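Local coordinates for protein putative oxidoreductase YfjR (Streptomyces aurantiacus, PDB 4OQZ) that probably uses NADPH to reduce imines to amines, as an imine reductase with a Rossmann-type nucleotide-binding domain, at residues M130-S135 with E149-K154. Numbering follows the deposited sequence.
Sequences MSTFYS and EVITGK
Thr152 presses its side chain against the start of strand 131-135. Thr152 CB lies 3.5 Å from Met130 O. Thr152 CG2 turns to the Met130 side, 3.7 Å from Met130 CB, and also packs beside the hydroxyl of Thr132. A chi1 of 58° tucks Thr152 OG1 in between the two backbone branches, where it meets three partners. Thr152 OG1 accepts a hydrogen bond from Thr132 OG1 at 2.7 Å, the two side chains crossing nearly at right angles. It accepts another from a water, and Thr152 OG1 donates its own proton to Lys154 O at 2.8 Å. That water is also bonded to Tyr134 OH, in the plane of the ring at its edge, while Ile151 CD1 packs 3.9 Å from Tyr134 OH. Between the backbones, Lys154 N approaches Met130 O nearly end-on to the carbonyl, at 2.9 Å, with a bend at the hydrogen (153°). A weak bond from Thr132 N to Lys154 O follows, and Ser131 CA adds a CA-H...O contact to that same oxygen. A valine in place of Thr152 would probably leave the Thr132 hydroxyl and the water without their shared acceptor and strip Lys154 O of its side-chain donor. The contact closes a beta-alpha-beta unit: the chain leaves helix 138-151 and enters strand 154-159, parallel to 131-135. Val118 of strand 112-119, antiparallel to 131-135, touches both threonines, Ile151 rests on Met17 and Tyr21 of helix 12-23, and Phe133 touches helix 163-191, its ring meeting Tyr203 of the second subunit at about 60°.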
ATOM      1  N   MET A 130      -1.907  -7.801 -19.071  1.00 48.46           N
ATOM      2  CA  MET A 130      -1.689  -6.386 -18.747  1.00 47.02           C
ATOM      3  C   MET A 130      -2.831  -5.485 -19.229  1.00 48.05           C
ATOM      4  O   MET A 130      -3.589  -5.891 -20.106  1.00 48.67           O
ATOM      5  CB  MET A 130      -0.311  -5.914 -19.246  1.00 50.52           C
ATOM      6  CG  MET A 130       0.867  -6.632 -18.583  1.00 55.42           C
ATOM      7  SD  MET A 130       1.067  -6.167 -16.844  1.00 59.94           S
ATOM      8  CE  MET A 130       0.871  -7.766 -16.084  1.00 57.51           C
ATOM      9  N   SER A 131      -2.933  -4.260 -18.675  1.00 42.44           N
ATOM     10  CA  SER A 131      -3.987  -3.299 -18.973  1.00 42.21           C
ATOM     11  C   SER A 131      -3.509  -1.852 -19.219  1.00 42.16           C
ATOM     12  O   SER A 131      -2.420  -1.445 -18.795  1.00 41.65           O
ATOM     13  CB  SER A 131      -5.077  -3.345 -17.905  1.00 46.00           C
ATOM     14  OG  SER A 131      -6.226  -2.615 -18.310  1.00 57.90           O
ATOM     15  N   THR A 132      -4.291  -1.131 -20.019  1.00 37.81           N
ATOM     16  CA  THR A 132      -4.048   0.270 -20.370  1.00 37.46           C
ATOM     17  C   THR A 132      -5.385   0.984 -20.343  1.00 40.45           C
ATOM     18  O   THR A 132      -6.373   0.505 -20.924  1.00 40.15           O
ATOM     19  CB  THR A 132      -3.394   0.424 -21.739  1.00 40.74           C
ATOM     20  OG1 THR A 132      -2.204  -0.352 -21.800  1.00 39.18           O
ATOM     21  CG2 THR A 132      -3.042   1.915 -22.077  1.00 36.63           C
ATOM     22  N   PHE A 133      -5.404   2.149 -19.693  1.00 37.98           N
ATOM     23  CA  PHE A 133      -6.591   2.995 -19.626  1.00 39.07           C
ATOM     24  C   PHE A 133      -6.559   3.875 -20.876  1.00 43.20           C
ATOM     25  O   PHE A 133      -5.510   4.399 -21.210  1.00 44.24           O
ATOM     26  CB  PHE A 133      -6.536   3.920 -18.387  1.00 41.33           C
ATOM     27  CG  PHE A 133      -6.657   3.252 -17.039  1.00 41.48           C
ATOM     28  CD1 PHE A 133      -7.875   2.731 -16.609  1.00 43.86           C
ATOM     29  CD2 PHE A 133      -5.571   3.191 -16.178  1.00 42.72           C
ATOM     30  CE1 PHE A 133      -7.981   2.107 -15.366  1.00 43.43           C
ATOM     31  CE2 PHE A 133      -5.686   2.572 -14.923  1.00 43.23           C
ATOM     32  CZ  PHE A 133      -6.875   2.014 -14.543  1.00 40.35           C
ATOM     33  N   TYR A 134      -7.690   4.032 -21.540  1.00 39.61           N
ATOM     34  CA  TYR A 134      -7.853   4.893 -22.705  1.00 40.91           C
ATOM     35  C   TYR A 134      -8.999   5.883 -22.526  1.00 46.92           C
ATOM     36  O   TYR A 134     -10.067   5.529 -22.013  1.00 46.07           O
ATOM     37  CB  TYR A 134      -8.061   4.089 -23.991  1.00 42.60           C
ATOM     38  CG  TYR A 134      -6.795   3.404 -24.468  1.00 42.09           C
ATOM     39  CD1 TYR A 134      -5.787   4.121 -25.103  1.00 44.16           C
ATOM     40  CD2 TYR A 134      -6.596   2.042 -24.259  1.00 40.68           C
ATOM     41  CE1 TYR A 134      -4.611   3.504 -25.511  1.00 44.11           C
ATOM     42  CE2 TYR A 134      -5.433   1.408 -24.684  1.00 40.06           C
ATOM     43  CZ  TYR A 134      -4.440   2.144 -25.312  1.00 50.64           C
ATOM     44  OH  TYR A 134      -3.263   1.543 -25.717  1.00 53.22           O
ATOM     45  N   SER A 135      -8.760   7.133 -22.930  1.00 44.29           N
ATOM     46  CA  SER A 135      -9.766   8.167 -22.909  1.00 46.48           C
ATOM     47  C   SER A 135      -9.659   9.062 -24.161  1.00 53.27           C
ATOM     48  O   SER A 135      -8.598   9.140 -24.783  1.00 52.04           O
ATOM     49  CB  SER A 135      -9.768   8.934 -21.587  1.00 49.24           C
ATOM     50  OG  SER A 135      -8.680   9.827 -21.423  1.00 57.50           O
ATOM     51  N   GLU A 149      -4.615  -3.633 -28.354  1.00 38.49           N
ATOM     52  CA  GLU A 149      -4.513  -4.903 -27.622  1.00 38.55           C
ATOM     53  C   GLU A 149      -3.118  -5.550 -27.818  1.00 43.48           C
ATOM     54  O   GLU A 149      -2.750  -6.477 -27.073  1.00 41.77           O
ATOM     55  CB  GLU A 149      -5.620  -5.885 -28.025  1.00 41.59           C
ATOM     56  CG  GLU A 149      -6.979  -5.505 -27.455  1.00 51.92           C
ATOM     57  CD  GLU A 149      -8.122  -6.406 -27.873  1.00 58.78           C
ATOM     58  OE1 GLU A 149      -7.976  -7.182 -28.845  1.00 49.13           O
ATOM     59  OE2 GLU A 149      -9.180  -6.334 -27.213  1.00 45.21           O
ATOM     60  N   VAL A 150      -2.351  -5.040 -28.801  1.00 39.50           N
ATOM     61  CA  VAL A 150      -0.996  -5.511 -29.070  1.00 39.92           C
ATOM     62  C   VAL A 150      -0.106  -4.967 -27.951  1.00 45.02           C
ATOM     63  O   VAL A 150       0.728  -5.726 -27.448  1.00 44.89           O
ATOM     64  CB  VAL A 150      -0.495  -5.176 -30.495  1.00 44.22           C
ATOM     65  CG1 VAL A 150       0.967  -5.584 -30.697  1.00 44.47           C
ATOM     66  CG2 VAL A 150      -1.377  -5.833 -31.547  1.00 45.70           C
ATOM     67  N   ILE A 151      -0.330  -3.694 -27.524  1.00 41.25           N
ATOM     68  CA  ILE A 151       0.395  -3.035 -26.420  1.00 41.39           C
ATOM     69  C   ILE A 151       0.150  -3.802 -25.100  1.00 42.85           C
ATOM     70  O   ILE A 151       1.117  -4.245 -24.483  1.00 42.70           O
ATOM     71  CB  ILE A 151       0.073  -1.515 -26.314  1.00 45.66           C
ATOM     72  CG1 ILE A 151       0.655  -0.754 -27.537  1.00 47.78           C
ATOM     73  CG2 ILE A 151       0.600  -0.910 -24.998  1.00 45.11           C
ATOM     74  CD1 ILE A 151      -0.192   0.557 -27.909  1.00 47.19           C
ATOM     75  N   THR A 152      -1.122  -3.952 -24.683  1.00 36.86           N
ATOM     76  CA  THR A 152      -1.530  -4.732 -23.501  1.00 35.45           C
ATOM     77  C   THR A 152      -2.820  -5.482 -23.848  1.00 40.86           C
ATOM     78  O   THR A 152      -3.712  -4.889 -24.446  1.00 41.69           O
ATOM     79  CB  THR A 152      -1.741  -3.837 -22.268  1.00 42.29           C
ATOM     80  OG1 THR A 152      -2.720  -2.849 -22.558  1.00 44.01           O
ATOM     81  CG2 THR A 152      -0.465  -3.196 -21.755  1.00 36.26           C
ATOM     82  N   GLY A 153      -2.914  -6.760 -23.468  1.00 36.40           N
ATOM     83  CA  GLY A 153      -4.065  -7.621 -23.767  1.00 38.65           C
ATOM     84  C   GLY A 153      -5.416  -7.036 -23.372  1.00 43.92           C
ATOM     85  O   GLY A 153      -6.407  -7.213 -24.087  1.00 42.10           O
ATOM     86  N   LYS A 154      -5.439  -6.282 -22.245  1.00 41.27           N
ATOM     87  CA  LYS A 154      -6.622  -5.599 -21.749  1.00 41.32           C
ATOM     88  C   LYS A 154      -6.491  -4.093 -21.994  1.00 43.57           C
ATOM     89  O   LYS A 154      -5.391  -3.518 -21.875  1.00 41.60           O
ATOM     90  CB  LYS A 154      -6.860  -5.890 -20.257  1.00 41.72           C
ATOM     91  CG  LYS A 154      -6.968  -7.367 -19.883  1.00 55.29           C
ATOM     92  CD  LYS A 154      -6.746  -7.537 -18.366  1.00 63.54           C
ATOM     93  CE  LYS A 154      -6.830  -8.970 -17.892  1.00 72.08           C
ATOM     94  NZ  LYS A 154      -6.365  -9.109 -16.484  1.00 68.17           N
TER
HETATM   95  O   HOH W   1      -3.046  -1.069 -24.749  1.00 45.24           O